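Local atomic coordinates of 4-methyl-5(B-hydroxyethyl)-thiazole monophosphate biosynthesis enzyme (Vibrio cholerae O1 biovar El Tor, PDB entry 3OT1), a protein that is of unestablished function but belongs to the DJ-1 superfamily and may act in thiazole monophosphate biosynthesis. Residues Leu75-Gly80 / Cys111-Leu116; Lys105-Ile110 / Gln155-Ser160. All coordinates share one frame; numbering follows the deposited sequence. Where two conformers were deposited one is given.

Contact 1: residues Leu75-Gly80 / Cys111-Leu116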
ATOM      1  N   LEU A  75      -7.194 -17.590   0.456  1.00  5.33           N
ATOM      2  CA  LEU A  75      -5.785 -17.434   0.791  1.00  5.14           C
ATOM      3  C   LEU A  75      -5.213 -16.366  -0.137  1.00  5.17           C
ATOM      4  O   LEU A  75      -5.371 -16.475  -1.344  1.00  6.29           O
ATOM      5  CB  LEU A  75      -5.067 -18.776   0.565  1.00  5.67           C
ATOM      6  CG  LEU A  75      -3.571 -18.813   0.839  1.00  5.81           C
ATOM      7  CD1 LEU A  75      -3.231 -18.560   2.312  1.00  8.40           C
ATOM      8  CD2 LEU A  75      -2.979 -20.123   0.355  1.00  7.33           C
ATOM      9  N   ALA A  76      -4.548 -15.346   0.421  1.00  5.46           N
ATOM     10  CA  ALA A  76      -3.942 -14.283  -0.368  1.00  5.20           C
ATOM     11  C   ALA A  76      -2.461 -14.168  -0.028  1.00  5.26           C
ATOM     12  O   ALA A  76      -2.101 -13.937   1.140  1.00  5.73           O
ATOM     13  CB  ALA A  76      -4.627 -12.963  -0.117  1.00  6.41           C
ATOM     14  N   LEU A  77      -1.622 -14.359  -1.040  1.00  4.88           N
ATOM     15  CA  LEU A  77      -0.185 -14.425  -0.864  1.00  4.43           C
ATOM     16  C   LEU A  77       0.479 -13.176  -1.433  1.00  4.59           C
ATOM     17  O   LEU A  77       0.487 -12.956  -2.644  1.00  5.87           O
ATOM     18  CB  LEU A  77       0.376 -15.650  -1.585  1.00  5.37           C
ATOM     19  CG  LEU A  77      -0.210 -17.011  -1.177  1.00  5.59           C
ATOM     20  CD1 LEU A  77       0.471 -18.106  -2.005  1.00  8.89           C
ATOM     21  CD2 LEU A  77      -0.008 -17.282   0.289  1.00  8.41           C
ATOM     22  N   PRO A  78       1.066 -12.341  -0.550  1.00  4.63           N
ATOM     23  CA  PRO A  78       1.876 -11.222  -1.023  0.70  4.40           C
ATOM     24  C   PRO A  78       3.118 -11.691  -1.775  1.00  4.62           C
ATOM     25  O   PRO A  78       3.518 -12.853  -1.652  1.00  5.00           O
ATOM     26  CB  PRO A  78       2.260 -10.498   0.276  0.70  5.38           C
ATOM     27  CG  PRO A  78       1.209 -10.945   1.294  0.70  5.53           C
ATOM     28  CD  PRO A  78       0.943 -12.373   0.921  0.70  4.16           C
ATOM     29  N   GLY A  79       3.733 -10.764  -2.485  1.00  4.74           N
ATOM     30  CA  GLY A  79       5.000 -11.003  -3.156  1.00  5.35           C
ATOM     31  C   GLY A  79       6.171 -10.459  -2.374  1.00  4.97           C
ATOM     32  O   GLY A  79       6.219 -10.550  -1.148  1.00  5.43           O
ATOM     33  N   GLY A  80       7.123  -9.886  -3.092  1.00  5.90           N
ATOM     34  CA  GLY A  80       8.465  -9.617  -2.583  1.00  6.43           C
ATOM     35  C   GLY A  80       9.337 -10.821  -2.844  1.00  6.54           C
ATOM     36  O   GLY A  80       8.883 -11.945  -2.674  1.00  7.76           O
ATOM     37  N   CYS A 111       2.905 -10.643  -7.672  1.00  5.85           N
ATOM     38  CA  CYS A 111       4.305 -10.288  -7.787  1.00  6.43           C
ATOM     39  C   CYS A 111       5.217 -11.513  -7.974  1.00  6.45           C
ATOM     40  O   CYS A 111       5.001 -12.284  -8.899  1.00  6.75           O
ATOM     41  CB  CYS A 111       4.622  -9.424  -6.545  1.00  7.43           C
ATOM     42  SG  CYS A 111       6.219  -8.714  -6.313  1.00  9.23           S
ATOM     43  N   ALA A 112       6.236 -11.689  -7.141  1.00  6.49           N
ATOM     44  CA  ALA A 112       7.164 -12.801  -7.314  1.00  7.57           C
ATOM     45  C   ALA A 112       6.542 -14.157  -7.002  1.00  6.49           C
ATOM     46  O   ALA A 112       7.067 -15.189  -7.410  1.00  7.26           O
ATOM     47  CB  ALA A 112       8.427 -12.592  -6.451  1.00  8.46           C
ATOM     48  N   THR A 113       5.478 -14.180  -6.213  1.00  5.71           N
ATOM     49  CA  THR A 113       4.999 -15.429  -5.660  1.00  5.94           C
ATOM     50  C   THR A 113       4.539 -16.461  -6.689  1.00  6.02           C
ATOM     51  O   THR A 113       4.875 -17.615  -6.549  1.00  6.32           O
ATOM     52  CB  THR A 113       3.977 -15.128  -4.555  1.00  6.14           C
ATOM     53  OG1 THR A 113       4.700 -14.498  -3.491  1.00  6.64           O
ATOM     54  CG2 THR A 113       3.296 -16.372  -4.065  1.00  7.15           C
ATOM     55  N   PRO A 114       3.780 -16.063  -7.720  1.00  5.98           N
ATOM     56  CA  PRO A 114       3.378 -17.114  -8.691  1.00  6.41           C
ATOM     57  C   PRO A 114       4.601 -17.758  -9.355  1.00  7.40           C
ATOM     58  O   PRO A 114       4.544 -18.941  -9.696  1.00  9.17           O
ATOM     59  CB  PRO A 114       2.503 -16.355  -9.694  1.00  6.47           C
ATOM     60  CG  PRO A 114       1.914 -15.211  -8.865  1.00  6.36           C
ATOM     61  CD  PRO A 114       3.082 -14.803  -7.980  1.00  5.98           C
ATOM     62  N   ALA A 115       5.672 -16.999  -9.570  1.00  6.95           N
ATOM     63  CA  ALA A 115       6.908 -17.526 -10.172  1.00  7.78           C
ATOM     64  C   ALA A 115       7.722 -18.360  -9.184  1.00  8.12           C
ATOM     65  O   ALA A 115       8.059 -19.520  -9.457  1.00 10.70           O
ATOM     66  CB  ALA A 115       7.737 -16.382 -10.725  1.00  9.11           C
ATOM     67  N   LEU A 116       8.068 -17.770  -8.042  1.00  7.14           N
ATOM     68  CA  LEU A 116       8.994 -18.394  -7.111  1.00  7.82           C
ATOM     69  C   LEU A 116       8.363 -19.435  -6.204  1.00  8.12           C
ATOM     70  O   LEU A 116       9.094 -20.266  -5.640  1.00  9.38           O
ATOM     71  CB  LEU A 116       9.729 -17.346  -6.283  1.00  7.87           C
ATOM     72  CG  LEU A 116      10.588 -16.372  -7.083  1.00  9.53           C
ATOM     73  CD1 LEU A 116      11.336 -15.433  -6.134  1.00 10.07           C
ATOM     74  CD2 LEU A 116      11.554 -17.099  -8.015  1.00 13.05           C
TER
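This buried contact joins the C-terminal end of strand 74-77 and the loop after it to the strand-to-helix turn beside it: Leu77, Pro78, Gly79 and Gly80 meet Cys111, Ala112 and Thr113, which lead from the neighbouring parallel strand 106-110 into helix 113-119. Two side-chain hydrogen bonds hold it. Thr113 OG1 donates to Pro78 O at 2.7 Å, tilted 26° from the carbonyl plane. The hydroxyl lies anti to the carbonyl carbon of Thr113 (chi1 -67°), which turns the methyl the other way, and Thr113 CG2 rests 3.9 Å from Leu77 CB. A threonine thus serves the polar loop and the apolar strand end at once. Further along, Gly80 N points almost straight at the sulfur, with 3.5 Å between Gly80 N and Cys111 SG and an N-H...S angle of 173°. Cys111 CB packs 3.8 Å from Gly79 CA, a close approach open to a residue without a side chain. Gly80, with positive phi, occupies the N-cap position of helix 81-88, and the small Ala112 CB fits beside its carbonyl oxygen. Glu24 accepts a hydrogen bond from Gly79 N and touches Cys111. A cysteine with a positive phi between strand and helix, beside a glutamate, is the nucleophile elbow of the DJ-1 superfamily, consistent with Cys111 being its characteristic reactive cysteine.

Contact 2: residues Lys105-Ile110 / Gln155-Ser160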
ATOM      1  N   LYS A 105     -11.334 -23.392  -2.789  1.00  6.70           N
ATOM      2  CA  LYS A 105     -11.289 -21.994  -2.364  1.00  6.84           C
ATOM      3  C   LYS A 105     -10.352 -21.171  -3.199  1.00  6.75           C
ATOM      4  O   LYS A 105      -9.324 -21.663  -3.641  1.00  7.39           O
ATOM      5  CB  LYS A 105     -10.866 -21.940  -0.912  1.00  6.96           C
ATOM      6  CG  LYS A 105     -11.938 -22.533   0.027  1.00  7.67           C
ATOM      7  CD  LYS A 105     -11.452 -22.746   1.446  1.00  7.87           C
ATOM      8  CE  LYS A 105     -12.616 -23.218   2.308  1.00  8.69           C
ATOM      9  NZ  LYS A 105     -12.177 -23.567   3.679  1.00 10.31           N
ATOM     10  N   LEU A 106     -10.695 -19.895  -3.360  1.00  6.40           N
ATOM     11  CA  LEU A 106      -9.824 -18.957  -4.028  1.00  6.59           C
ATOM     12  C   LEU A 106      -8.451 -18.884  -3.375  1.00  5.76           C
ATOM     13  O   LEU A 106      -8.323 -18.651  -2.176  1.00  6.26           O
ATOM     14  CB  LEU A 106     -10.475 -17.584  -3.991  1.00  6.53           C
ATOM     15  CG  LEU A 106      -9.738 -16.464  -4.726  1.00  7.47           C
ATOM     16  CD1 LEU A 106      -9.643 -16.736  -6.241  1.00  9.35           C
ATOM     17  CD2 LEU A 106     -10.428 -15.108  -4.444  1.00 10.29           C
ATOM     18  N   VAL A 107      -7.433 -19.035  -4.222  1.00  5.19           N
ATOM     19  CA  VAL A 107      -6.053 -18.724  -3.888  1.00  5.65           C
ATOM     20  C   VAL A 107      -5.647 -17.566  -4.787  1.00  5.29           C
ATOM     21  O   VAL A 107      -5.860 -17.603  -6.002  1.00  5.53           O
ATOM     22  CB  VAL A 107      -5.143 -19.937  -4.047  1.00  5.72           C
ATOM     23  CG1 VAL A 107      -3.683 -19.518  -3.825  1.00  7.42           C
ATOM     24  CG2 VAL A 107      -5.578 -21.053  -3.083  1.00  6.56           C
ATOM     25  N   ALA A 108      -5.079 -16.537  -4.157  1.00  5.34           N
ATOM     26  CA  ALA A 108      -4.699 -15.309  -4.848  1.00  5.23           C
ATOM     27  C   ALA A 108      -3.238 -15.031  -4.545  1.00  5.41           C
ATOM     28  O   ALA A 108      -2.828 -15.174  -3.407  1.00  6.53           O
ATOM     29  CB  ALA A 108      -5.585 -14.162  -4.353  1.00  6.67           C
ATOM     30  N   ALA A 109      -2.462 -14.639  -5.537  1.00  5.18           N
ATOM     31  CA  ALA A 109      -1.055 -14.345  -5.323  1.00  5.23           C
ATOM     32  C   ALA A 109      -0.562 -13.274  -6.270  1.00  5.27           C
ATOM     33  O   ALA A 109      -1.028 -13.159  -7.395  1.00  5.56           O
ATOM     34  CB  ALA A 109      -0.210 -15.612  -5.494  1.00  6.59           C
ATOM     35  N   ILE A 110       0.424 -12.502  -5.819  1.00  5.01           N
ATOM     36  CA  ILE A 110       0.904 -11.364  -6.571  1.00  4.85           C
ATOM     37  C   ILE A 110       2.420 -11.358  -6.654  1.00  5.17           C
ATOM     38  O   ILE A 110       3.113 -11.900  -5.797  1.00  5.90           O
ATOM     39  CB  ILE A 110       0.336 -10.053  -5.949  1.00  5.09           C
ATOM     40  CG1 ILE A 110       0.603  -8.798  -6.794  1.00  5.73           C
ATOM     41  CG2 ILE A 110       0.786  -9.882  -4.508  1.00  5.72           C
ATOM     42  CD1 ILE A 110      -0.271  -7.626  -6.400  1.00  6.28           C
ATOM     43  N   GLN A 155      -9.148 -23.448 -11.743  1.00 10.42           N
ATOM     44  CA  GLN A 155      -8.430 -23.796 -10.529  1.00  9.72           C
ATOM     45  C   GLN A 155      -8.591 -22.718  -9.448  1.00  8.75           C
ATOM     46  O   GLN A 155      -7.808 -22.655  -8.504  1.00  8.75           O
ATOM     47  CB  GLN A 155      -6.950 -24.060 -10.824  1.00  9.52           C
ATOM     48  CG  GLN A 155      -6.726 -25.301 -11.680  1.00 10.79           C
ATOM     49  CD  GLN A 155      -5.259 -25.602 -11.851  1.00 12.19           C
ATOM     50  OE1 GLN A 155      -4.493 -25.536 -10.899  1.00 13.39           O
ATOM     51  NE2 GLN A 155      -4.860 -25.960 -13.067  1.00 14.06           N
ATOM     52  N   HIS A 156      -9.639 -21.889  -9.562  1.00  8.53           N
ATOM     53  CA  HIS A 156      -9.952 -20.851  -8.573  1.00  8.17           C
ATOM     54  C   HIS A 156      -8.703 -20.057  -8.208  1.00  7.12           C
ATOM     55  O   HIS A 156      -8.345 -19.967  -7.027  1.00  7.35           O
ATOM     56  CB  HIS A 156     -10.544 -21.473  -7.302  1.00  9.37           C
ATOM     57  CG  HIS A 156     -11.688 -22.389  -7.557  1.00 13.36           C
ATOM     58  ND1 HIS A 156     -11.573 -23.760  -7.493  1.00 15.77           N
ATOM     59  CD2 HIS A 156     -12.964 -22.130  -7.916  1.00 16.29           C
ATOM     60  CE1 HIS A 156     -12.743 -24.307  -7.784  1.00 16.89           C
ATOM     61  NE2 HIS A 156     -13.603 -23.340  -8.044  1.00 18.53           N
ATOM     62  N   LEU A 157      -8.020 -19.520  -9.218  1.00  6.43           N
ATOM     63  CA  LEU A 157      -6.715 -18.888  -9.021  1.00  6.33           C
ATOM     64  C   LEU A 157      -6.704 -17.456  -9.548  1.00  6.10           C
ATOM     65  O   LEU A 157      -7.025 -17.190 -10.701  1.00  8.85           O
ATOM     66  CB  LEU A 157      -5.625 -19.691  -9.751  1.00  7.17           C
ATOM     67  CG  LEU A 157      -4.222 -19.107  -9.631  1.00  7.44           C
ATOM     68  CD1 LEU A 157      -3.707 -19.209  -8.202  1.00  8.96           C
ATOM     69  CD2 LEU A 157      -3.262 -19.755 -10.631  1.00  9.79           C
ATOM     70  N   LEU A 158      -6.310 -16.518  -8.691  1.00  5.31           N
ATOM     71  CA  LEU A 158      -6.195 -15.117  -9.079  1.00  5.15           C
ATOM     72  C   LEU A 158      -4.736 -14.709  -8.936  1.00  4.69           C
ATOM     73  O   LEU A 158      -4.161 -14.888  -7.854  1.00  5.48           O
ATOM     74  CB  LEU A 158      -7.052 -14.252  -8.160  1.00  5.17           C
ATOM     75  CG  LEU A 158      -7.093 -12.756  -8.510  1.00  5.61           C
ATOM     76  CD1 LEU A 158      -7.862 -12.529  -9.832  1.00  7.04           C
ATOM     77  CD2 LEU A 158      -7.705 -11.966  -7.353  1.00  7.33           C
ATOM     78  N   THR A 159      -4.141 -14.166  -9.989  1.00  4.51           N
ATOM     79  CA  THR A 159      -2.792 -13.677  -9.888  1.00  4.91           C
ATOM     80  C   THR A 159      -2.673 -12.247 -10.404  1.00  4.74           C
ATOM     81  O   THR A 159      -3.524 -11.747 -11.132  1.00  5.42           O
ATOM     82  CB  THR A 159      -1.791 -14.604 -10.618  1.00  5.19           C
ATOM     83  OG1 THR A 159      -2.198 -14.774 -11.977  1.00  6.06           O
ATOM     84  CG2 THR A 159      -1.659 -15.922  -9.900  1.00  5.91           C
ATOM     85  N   SER A 160      -1.598 -11.579  -9.981  1.00  5.10           N
ATOM     86  CA  SER A 160      -1.384 -10.203 -10.376  1.00  5.04           C
ATOM     87  C   SER A 160       0.110  -9.883 -10.320  1.00  5.09           C
ATOM     88  O   SER A 160       0.909 -10.693  -9.888  1.00  5.48           O
ATOM     89  CB  SER A 160      -2.226  -9.282  -9.503  1.00  4.97           C
ATOM     90  OG  SER A 160      -2.260  -7.938  -9.926  1.00  5.57           O
TER
HETATM   91  O   HOH W   1      -7.639 -22.728  -5.599  1.00  8.12           O
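His156 and Leu158 bury the most surface where strand 157-160 runs beside strand 106-110, with Ser160 close behind. His156 takes part mainly through its backbone and CB: Val107 N donates to His156 O at 3.1 Å, while Leu106 CD1 lies against the same carbonyl oxygen at 3.6 Å. Its imidazole hangs at the partly exposed end of the pair, a place that tolerates a polar ring. Positive phi and psi mark His156 as a member of a G1 beta bulge, in which it and Leu157 both face Tyr152 on the adjoining strand 149-152. Close by, a water lies 2.8 Å from Lys105 O and 2.9 Å from Gln155 O and links the two segments.

Leu158 uses both of its backbone polar groups here. Leu158 N reaches Val107 O at 2.9 Å, and Leu158 O receives Ala109 N. Leu158 N and O thus straddle Ala108, as in any parallel ladder; here it lies within the central sheet of the DJ-1/PfpI alpha/beta sandwich, and the segment axes diverge by only 11°. The methyl of Ala108 lies beside Leu158, with Leu158 CB 4.1 Å from Ala108 CB and equally near Leu106 CD1. It is small enough to sit under Met173 of helix 166-178, which covers both Ala108 and Leu158 on this face.

At the far end Ser160 N closes the ladder with a bent bond to Ala109 O, 135° at the hydrogen. Ser160 CB packs 3.9 Å from Ile110 CG1, and with OG anti to the backbone N (chi1 -171°) the buried hydroxyl meets Arg148 O and Thr165 OG1, both hydrogen-bonded to it. On the opposite face, Ala109 and Thr159 leave room for Pro114 of helix 113-119.

Overall arrangement
Both contacts lie in the core, with centres about 10 Å apart, and they share the chain that runs from strand 106-110 into helix 113-119. Contact 2 joins that strand to strand 157-160 on one side; on its other edge strand 106-110 pairs with strand 74-77 of contact 1, where Leu77 N lies 2.8 Å from Ala108 O. Their chemistry follows their place. In contact 2 repeated main-chain bonds and apolar side chains build the body of the sheet, its His156 end being partly exposed. Contact 1, at the strand ends, depends on side-chain donors and acceptors and on glycines.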